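STIV B116 (Sulfolobus turreted icosahedral virus, PDB 2J85) probably binds DNA, as a small mixed alpha/beta viral protein of a family highly conserved among diverse crenarchaeal viruses. Local coordinates at residues E30-K35 with N56-L61; L38-G43 with T64-N69. All blocks are in the same frame, centred on the assembly; numbering follows the deposited sequence.

Contact 1. Residues E30-K35 with N56-L61; sequences EDFCLK and NLVNTL
Cys33 and Leu61 meet because their first torsions send them in from the two helices: Cys33 places SG beside its backbone N (chi1 -71°), while Leu61 swings CG anti to its own N (chi1 -175°). The sulfur thereby comes alongside the branch point of the leucine, with Cys33 SG 4.0 Å from Leu61 CG. Cys33 SG also lies 3.9 Å from Leu61 O, a packing distance rather than a polar bond. This sulfur is not a thiol: it forms a disulfide with Cys62, the residue that follows Leu61, so a covalent link joins the two helices directly beside the noncovalent contact. The pair of CA atoms nearest across the segments, those of Cys33 and Leu61, is 7.7 Å apart.

One residue back along the first helix, Phe32 reaches the second helix with the rim of its ring. Val58 CG1 sits at the ring edge, near its plane, 4.4 Å from Phe32 CE2, a loose apolar approach rather than a methyl laid over the face. No hydrogen bond crosses between the segments. On the far helix Thr60 turns its hydroxyl back to its own backbone: Thr60 OG1 gives a 3.0 Å bond to Asn56 O, which also accepts Thr60 N from the opposite face of the carbonyl plane.

The contact is mostly buried packing between helices 29-41 and 52-62. The Phe32 ring meets that of Phe112 on strand 110-117 with the planes about 30° apart, and Val58 rests on Ile84 of strand 80-86, so both helices lean on the sheet. Leu61 also packs against Asp98 and Ile101 of helix 98-106.

Contact 2. Residues L38-G43 with T64-N69; sequences LRLEDG and TQLQKN
A small apolar surface contact joins the C-terminal end of helix 29-41 to the loop that leaves helix 52-62, with Leu40 touching Thr64 and Leu66. Leu40 supplies both methyls: CD1 comes within 3.8 Å of Thr64 CG2, the two side chains crossing at about a right angle, and CD2 lies 3.9 Å from Leu66 CD2. Leu66 CD2 lies close to both branches of Leu40, since it is 4.0 Å from Leu40 CD1 as well. Thr64 keeps CG2 anti to its carbonyl carbon, which presents the methyl to Leu40, while its OG1 probably hydrogen-bonds with the side-chain amide of Asn59 in helix 52-62.

Just past Leu40 the helix ends in a Schellman motif, with Gly43 at positive phi and Gly43 N bonded to Leu40 O at 3.1 Å. Arg39 NH1 forms a salt bridge of 2.9 Å with Asp42 OD2, which lies in the guanidinium plane, and Leu38 CD2 covers one face of that group.

Leu66 continues inward onto Ile55 and Val58 of helix 52-62 and Leu6 of strand 4-7. With only methyl groups meeting and no hydrogen bond across, the contact rests on dispersion and partial shielding from water.

How the contacts relate
From the N terminus the chain lays down strands 4-7 and 20-27 and then helix 29-41, which supplies 30-35 to contact 1 and, through its last turn and the residues after it, 38-43 to contact 2. It then passes strand 45-47 and helix 52-62. There 56-61 returns to 30-35 and closes the first loop; the loop residues 64-69 then come back to 38-43 and close the second. The two closures cross rather than nest, since their segments alternate along the chain. Their centres are about 10 Å apart, and they touch where 56-61 runs on toward 64-69. Together they tie the first half and the C-terminal end of helix 29-41 to helix 52-62 and the loop after it.

Contact 1. Residues E30-K35 with N56-L61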
ATOM      1  N   GLU A  30      -8.427   3.384  20.690  1.00 28.82           N
ATOM      2  CA  GLU A  30      -7.887   4.167  21.781  1.00 28.44           C
ATOM      3  C   GLU A  30      -6.418   4.518  21.522  1.00 27.50           C
ATOM      4  O   GLU A  30      -6.022   5.660  21.709  1.00 26.45           O
ATOM      5  CB  GLU A  30      -8.048   3.456  23.141  1.00 28.02           C
ATOM      6  CG  GLU A  30      -7.637   4.371  24.322  1.00 30.02           C
ATOM      7  CD  GLU A  30      -8.083   3.911  25.714  1.00 30.60           C
ATOM      8  OE1 GLU A  30      -8.735   2.846  25.854  1.00 29.37           O
ATOM      9  OE2 GLU A  30      -7.778   4.652  26.685  1.00 34.31           O
ATOM     10  N   ASP A  31      -5.622   3.536  21.083  1.00 26.50           N
ATOM     11  CA  ASP A  31      -4.190   3.746  20.896  1.00 26.08           C
ATOM     12  C   ASP A  31      -3.912   4.626  19.687  1.00 25.70           C
ATOM     13  O   ASP A  31      -3.004   5.455  19.691  1.00 23.84           O
ATOM     14  CB  ASP A  31      -3.465   2.405  20.790  1.00 26.68           C
ATOM     15  CG  ASP A  31      -3.559   1.601  22.078  1.00 26.95           C
ATOM     16  OD1 ASP A  31      -4.197   2.066  23.031  1.00 28.45           O
ATOM     17  OD2 ASP A  31      -3.002   0.511  22.153  1.00 29.61           O
ATOM     18  N   PHE A  32      -4.728   4.468  18.657  1.00 25.81           N
ATOM     19  CA  PHE A  32      -4.644   5.363  17.520  1.00 26.17           C
ATOM     20  C   PHE A  32      -4.899   6.840  17.920  1.00 26.12           C
ATOM     21  O   PHE A  32      -4.107   7.753  17.558  1.00 26.17           O
ATOM     22  CB  PHE A  32      -5.638   4.928  16.437  1.00 26.23           C
ATOM     23  CG  PHE A  32      -5.795   5.922  15.309  1.00 25.86           C
ATOM     24  CD1 PHE A  32      -4.895   5.924  14.238  1.00 26.18           C
ATOM     25  CD2 PHE A  32      -6.859   6.822  15.307  1.00 25.69           C
ATOM     26  CE1 PHE A  32      -5.053   6.805  13.161  1.00 26.85           C
ATOM     27  CE2 PHE A  32      -7.041   7.720  14.256  1.00 27.33           C
ATOM     28  CZ  PHE A  32      -6.129   7.717  13.161  1.00 27.98           C
ATOM     29  N   CYS A  33      -6.013   7.068  18.618  1.00 25.31           N
ATOM     30  CA  CYS A  33      -6.406   8.432  19.014  1.00 25.48           C
ATOM     31  C   CYS A  33      -5.411   9.048  19.971  1.00 24.28           C
ATOM     32  O   CYS A  33      -5.082  10.201  19.838  1.00 24.51           O
ATOM     33  CB  CYS A  33      -7.791   8.432  19.654  1.00 25.74           C
ATOM     34  SG  CYS A  33      -9.118   8.118  18.465  1.00 29.47           S
ATOM     35  N   LEU A  34      -4.922   8.269  20.925  1.00 23.54           N
ATOM     36  CA  LEU A  34      -3.917   8.744  21.872  1.00 23.59           C
ATOM     37  C   LEU A  34      -2.559   9.089  21.211  1.00 23.92           C
ATOM     38  O   LEU A  34      -1.946  10.106  21.536  1.00 22.80           O
ATOM     39  CB  LEU A  34      -3.745   7.712  22.986  1.00 24.05           C
ATOM     40  CG  LEU A  34      -4.855   7.577  24.063  1.00 24.15           C
ATOM     41  CD1 LEU A  34      -4.565   6.394  24.945  1.00 21.84           C
ATOM     42  CD2 LEU A  34      -4.984   8.848  24.918  1.00 24.20           C
ATOM     43  N   LYS A  35      -2.093   8.239  20.288  1.00 23.93           N
ATOM     44  CA  LYS A  35      -0.875   8.518  19.535  1.00 24.32           C
ATOM     45  C   LYS A  35      -1.024   9.781  18.664  1.00 23.95           C
ATOM     46  O   LYS A  35      -0.139  10.635  18.609  1.00 23.30           O
ATOM     47  CB  LYS A  35      -0.466   7.287  18.695  1.00 24.67           C
ATOM     48  CG  LYS A  35       0.176   6.165  19.539  1.00 25.40           C
ATOM     49  CD  LYS A  35       0.142   4.812  18.836  1.00 25.83           C
ATOM     50  CE  LYS A  35       0.981   3.741  19.551  1.00 25.77           C
ATOM     51  NZ  LYS A  35       2.394   4.122  19.721  1.00 27.62           N
ATOM     52  N   ASN A  56     -13.703  14.276   9.216  1.00 42.17           N
ATOM     53  CA  ASN A  56     -14.841  14.337  10.141  1.00 42.28           C
ATOM     54  C   ASN A  56     -14.962  13.063  10.977  1.00 42.16           C
ATOM     55  O   ASN A  56     -15.198  13.135  12.175  1.00 42.31           O
ATOM     56  CB  ASN A  56     -16.169  14.601   9.419  1.00 42.20           C
ATOM     57  CG  ASN A  56     -16.228  15.971   8.729  1.00 43.00           C
ATOM     58  OD1 ASN A  56     -17.079  16.188   7.859  1.00 43.60           O
ATOM     59  ND2 ASN A  56     -15.322  16.880   9.089  1.00 42.63           N
ATOM     60  N   LEU A  57     -14.795  11.905  10.351  1.00 42.11           N
ATOM     61  CA  LEU A  57     -14.765  10.628  11.082  1.00 42.20           C
ATOM     62  C   LEU A  57     -13.684  10.587  12.183  1.00 41.91           C
ATOM     63  O   LEU A  57     -13.934  10.148  13.312  1.00 41.73           O
ATOM     64  CB  LEU A  57     -14.519   9.479  10.099  1.00 42.52           C
ATOM     65  CG  LEU A  57     -14.802   8.061  10.611  1.00 43.04           C
ATOM     66  CD1 LEU A  57     -15.352   7.198   9.477  1.00 43.95           C
ATOM     67  CD2 LEU A  57     -13.564   7.445  11.204  1.00 42.87           C
ATOM     68  N   VAL A  58     -12.477  11.033  11.843  1.00 41.57           N
ATOM     69  CA  VAL A  58     -11.359  11.015  12.791  1.00 41.21           C
ATOM     70  C   VAL A  58     -11.636  11.977  13.936  1.00 41.01           C
ATOM     71  O   VAL A  58     -11.400  11.647  15.101  1.00 40.77           O
ATOM     72  CB  VAL A  58     -10.005  11.348  12.089  1.00 41.27           C
ATOM     73  CG1 VAL A  58      -8.879  11.521  13.105  1.00 40.06           C
ATOM     74  CG2 VAL A  58      -9.650  10.245  11.075  1.00 40.56           C
ATOM     75  N   ASN A  59     -12.156  13.155  13.597  1.00 40.95           N
ATOM     76  CA  ASN A  59     -12.497  14.164  14.598  1.00 40.94           C
ATOM     77  C   ASN A  59     -13.582  13.694  15.544  1.00 41.17           C
ATOM     78  O   ASN A  59     -13.475  13.878  16.760  1.00 41.78           O
ATOM     79  CB  ASN A  59     -12.871  15.492  13.948  1.00 40.48           C
ATOM     80  CG  ASN A  59     -11.650  16.239  13.391  1.00 41.13           C
ATOM     81  OD1 ASN A  59     -11.789  17.167  12.593  1.00 41.91           O
ATOM     82  ND2 ASN A  59     -10.452  15.824  13.796  1.00 37.42           N
ATOM     83  N   THR A  60     -14.602  13.046  15.006  1.00 41.30           N
ATOM     84  CA  THR A  60     -15.649  12.489  15.850  1.00 41.60           C
ATOM     85  C   THR A  60     -15.068  11.404  16.766  1.00 41.66           C
ATOM     86  O   THR A  60     -15.290  11.400  17.974  1.00 41.59           O
ATOM     87  CB  THR A  60     -16.802  11.925  15.006  1.00 41.60           C
ATOM     88  OG1 THR A  60     -17.366  12.985  14.222  1.00 41.91           O
ATOM     89  CG2 THR A  60     -17.892  11.314  15.893  1.00 40.85           C
ATOM     90  N   LEU A  61     -14.298  10.510  16.172  1.00 41.72           N
ATOM     91  CA  LEU A  61     -13.730   9.377  16.882  1.00 41.67           C
ATOM     92  C   LEU A  61     -12.762   9.774  17.995  1.00 41.32           C
ATOM     93  O   LEU A  61     -12.839   9.260  19.106  1.00 41.78           O
ATOM     94  CB  LEU A  61     -13.002   8.484  15.883  1.00 41.93           C
ATOM     95  CG  LEU A  61     -12.472   7.200  16.476  1.00 42.61           C
ATOM     96  CD1 LEU A  61     -13.664   6.354  16.899  1.00 45.82           C
ATOM     97  CD2 LEU A  61     -11.645   6.510  15.462  1.00 44.45           C
TER

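Contact 2. Residues L38-G43 with T64-N69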
ATOM      1  N   LEU A  38      -1.016  12.756  21.016  1.00 25.43           N
ATOM      2  CA  LEU A  38       0.391  12.958  21.397  1.00 25.25           C
ATOM      3  C   LEU A  38       1.196  13.680  20.319  1.00 25.20           C
ATOM      4  O   LEU A  38       1.954  14.598  20.597  1.00 25.32           O
ATOM      5  CB  LEU A  38       1.058  11.612  21.707  1.00 25.14           C
ATOM      6  CG  LEU A  38       2.457  11.661  22.364  1.00 27.09           C
ATOM      7  CD1 LEU A  38       2.451  12.509  23.659  1.00 24.28           C
ATOM      8  CD2 LEU A  38       3.048  10.227  22.623  1.00 25.27           C
ATOM      9  N   ARG A  39       1.037  13.272  19.072  1.00 25.66           N
ATOM     10  CA  ARG A  39       1.801  13.907  17.997  1.00 26.09           C
ATOM     11  C   ARG A  39       1.260  15.275  17.604  1.00 26.18           C
ATOM     12  O   ARG A  39       1.995  16.094  17.090  1.00 25.40           O
ATOM     13  CB  ARG A  39       1.891  12.966  16.802  1.00 26.43           C
ATOM     14  CG  ARG A  39       2.527  11.635  17.144  1.00 26.88           C
ATOM     15  CD  ARG A  39       3.707  11.796  18.078  1.00 28.92           C
ATOM     16  NE  ARG A  39       4.285  10.511  18.409  1.00 30.79           N
ATOM     17  CZ  ARG A  39       5.248  10.339  19.315  1.00 33.06           C
ATOM     18  NH1 ARG A  39       5.758  11.378  19.964  1.00 33.22           N
ATOM     19  NH2 ARG A  39       5.731   9.117  19.549  1.00 32.18           N
ATOM     20  N   LEU A  40      -0.010  15.539  17.893  1.00 27.16           N
ATOM     21  CA  LEU A  40      -0.544  16.883  17.725  1.00 28.03           C
ATOM     22  C   LEU A  40       0.068  17.786  18.821  1.00 29.11           C
ATOM     23  O   LEU A  40       0.636  18.851  18.537  1.00 28.91           O
ATOM     24  CB  LEU A  40      -2.090  16.869  17.745  1.00 27.43           C
ATOM     25  CG  LEU A  40      -2.762  16.414  16.431  1.00 26.73           C
ATOM     26  CD1 LEU A  40      -4.257  16.036  16.616  1.00 22.39           C
ATOM     27  CD2 LEU A  40      -2.584  17.478  15.329  1.00 22.35           C
ATOM     28  N   GLU A  41       0.017  17.326  20.065  1.00 30.89           N
ATOM     29  CA  GLU A  41       0.600  18.096  21.184  1.00 32.16           C
ATOM     30  C   GLU A  41       2.097  18.397  21.030  1.00 32.74           C
ATOM     31  O   GLU A  41       2.536  19.500  21.384  1.00 33.37           O
ATOM     32  CB  GLU A  41       0.362  17.417  22.521  1.00 32.07           C
ATOM     33  CG  GLU A  41      -0.886  17.902  23.260  1.00 36.08           C
ATOM     34  CD  GLU A  41      -0.789  19.322  23.923  1.00 37.70           C
ATOM     35  OE1 GLU A  41       0.298  19.906  24.222  1.00 31.19           O
ATOM     36  OE2 GLU A  41      -1.892  19.834  24.182  1.00 44.84           O
ATOM     37  N   ASP A  42       2.888  17.443  20.547  1.00 33.09           N
ATOM     38  CA  ASP A  42       4.318  17.689  20.450  1.00 34.40           C
ATOM     39  C   ASP A  42       4.710  18.303  19.103  1.00 35.12           C
ATOM     40  O   ASP A  42       5.889  18.576  18.857  1.00 35.47           O
ATOM     41  CB  ASP A  42       5.142  16.431  20.741  1.00 34.47           C
ATOM     42  CG  ASP A  42       5.064  15.404  19.632  1.00 35.25           C
ATOM     43  OD1 ASP A  42       4.624  15.724  18.507  1.00 38.41           O
ATOM     44  OD2 ASP A  42       5.429  14.255  19.898  1.00 35.78           O
ATOM     45  N   GLY A  43       3.725  18.504  18.235  1.00 35.44           N
ATOM     46  CA  GLY A  43       3.959  19.207  16.992  1.00 35.76           C
ATOM     47  C   GLY A  43       4.638  18.408  15.896  1.00 35.89           C
ATOM     48  O   GLY A  43       5.095  18.988  14.922  1.00 35.54           O
ATOM     49  N   THR A  64     -10.553  15.283  17.979  1.00 42.10           N
ATOM     50  CA  THR A  64      -9.560  16.175  17.421  1.00 42.07           C
ATOM     51  C   THR A  64     -10.305  17.242  16.640  1.00 43.10           C
ATOM     52  O   THR A  64     -11.528  17.185  16.544  1.00 43.11           O
ATOM     53  CB  THR A  64      -8.561  15.393  16.537  1.00 41.73           C
ATOM     54  OG1 THR A  64      -9.270  14.502  15.673  1.00 39.92           O
ATOM     55  CG2 THR A  64      -7.641  14.562  17.410  1.00 40.87           C
ATOM     56  N   GLN A  65      -9.583  18.228  16.116  1.00 44.31           N
ATOM     57  CA  GLN A  65     -10.201  19.269  15.301  1.00 45.54           C
ATOM     58  C   GLN A  65      -9.387  19.489  14.038  1.00 45.80           C
ATOM     59  O   GLN A  65      -9.064  20.628  13.674  1.00 46.30           O
ATOM     60  CB  GLN A  65     -10.327  20.583  16.100  1.00 46.00           C
ATOM     61  CG  GLN A  65     -10.836  20.390  17.515  1.00 47.10           C
ATOM     62  CD  GLN A  65     -11.474  21.626  18.073  1.00 49.80           C
ATOM     63  OE1 GLN A  65     -11.484  22.675  17.427  1.00 52.45           O
ATOM     64  NE2 GLN A  65     -12.025  21.519  19.285  1.00 50.78           N
ATOM     65  N   LEU A  66      -9.058  18.386  13.373  1.00 46.13           N
ATOM     66  CA  LEU A  66      -8.246  18.416  12.165  1.00 46.00           C
ATOM     67  C   LEU A  66      -9.045  18.989  11.033  1.00 46.02           C
ATOM     68  O   LEU A  66     -10.247  18.771  10.948  1.00 45.76           O
ATOM     69  CB  LEU A  66      -7.779  17.009  11.770  1.00 45.85           C
ATOM     70  CG  LEU A  66      -6.899  16.274  12.791  1.00 46.34           C
ATOM     71  CD1 LEU A  66      -6.823  14.796  12.448  1.00 45.04           C
ATOM     72  CD2 LEU A  66      -5.520  16.908  12.886  1.00 45.23           C
ATOM     73  N   GLN A  67      -8.347  19.717  10.167  1.00 46.46           N
ATOM     74  CA  GLN A  67      -8.869  20.157   8.883  1.00 46.41           C
ATOM     75  C   GLN A  67      -8.106  19.405   7.798  1.00 46.32           C
ATOM     76  O   GLN A  67      -6.957  19.011   8.003  1.00 46.32           O
ATOM     77  CB  GLN A  67      -8.693  21.665   8.743  1.00 46.22           C
ATOM     78  CG  GLN A  67      -9.651  22.467   9.597  1.00 47.00           C
ATOM     79  CD  GLN A  67      -9.372  23.972   9.565  1.00 47.37           C
ATOM     80  OE1 GLN A  67      -8.992  24.559  10.566  1.00 48.76           O
ATOM     81  NE2 GLN A  67      -9.553  24.588   8.411  1.00 49.19           N
ATOM     82  N   LYS A  68      -8.747  19.181   6.655  1.00 46.38           N
ATOM     83  CA  LYS A  68      -8.117  18.433   5.570  1.00 46.54           C
ATOM     84  C   LYS A  68      -6.858  19.131   5.056  1.00 46.72           C
ATOM     85  O   LYS A  68      -6.738  20.368   5.093  1.00 46.65           O
ATOM     86  CB  LYS A  68      -9.094  18.157   4.411  1.00 46.54           C
ATOM     87  CG  LYS A  68      -9.640  19.393   3.689  1.00 47.04           C
ATOM     88  CD  LYS A  68     -10.157  19.011   2.316  1.00 47.96           C
ATOM     89  CE  LYS A  68     -11.005  20.092   1.681  1.00 48.54           C
ATOM     90  NZ  LYS A  68     -11.771  19.548   0.510  1.00 48.66           N
ATOM     91  N   ASN A  69      -5.919  18.322   4.581  1.00 46.78           N
ATOM     92  CA  ASN A  69      -4.638  18.825   4.135  1.00 47.04           C
ATOM     93  C   ASN A  69      -4.048  17.845   3.131  1.00 47.33           C
ATOM     94  O   ASN A  69      -3.856  16.674   3.456  1.00 47.94           O
ATOM     95  CB  ASN A  69      -3.721  19.008   5.346  1.00 46.92           C
ATOM     96  CG  ASN A  69      -2.409  19.702   5.006  1.00 47.39           C
ATOM     97  OD1 ASN A  69      -2.369  20.662   4.225  1.00 46.92           O
ATOM     98  ND2 ASN A  69      -1.322  19.228   5.616  1.00 46.38           N
TER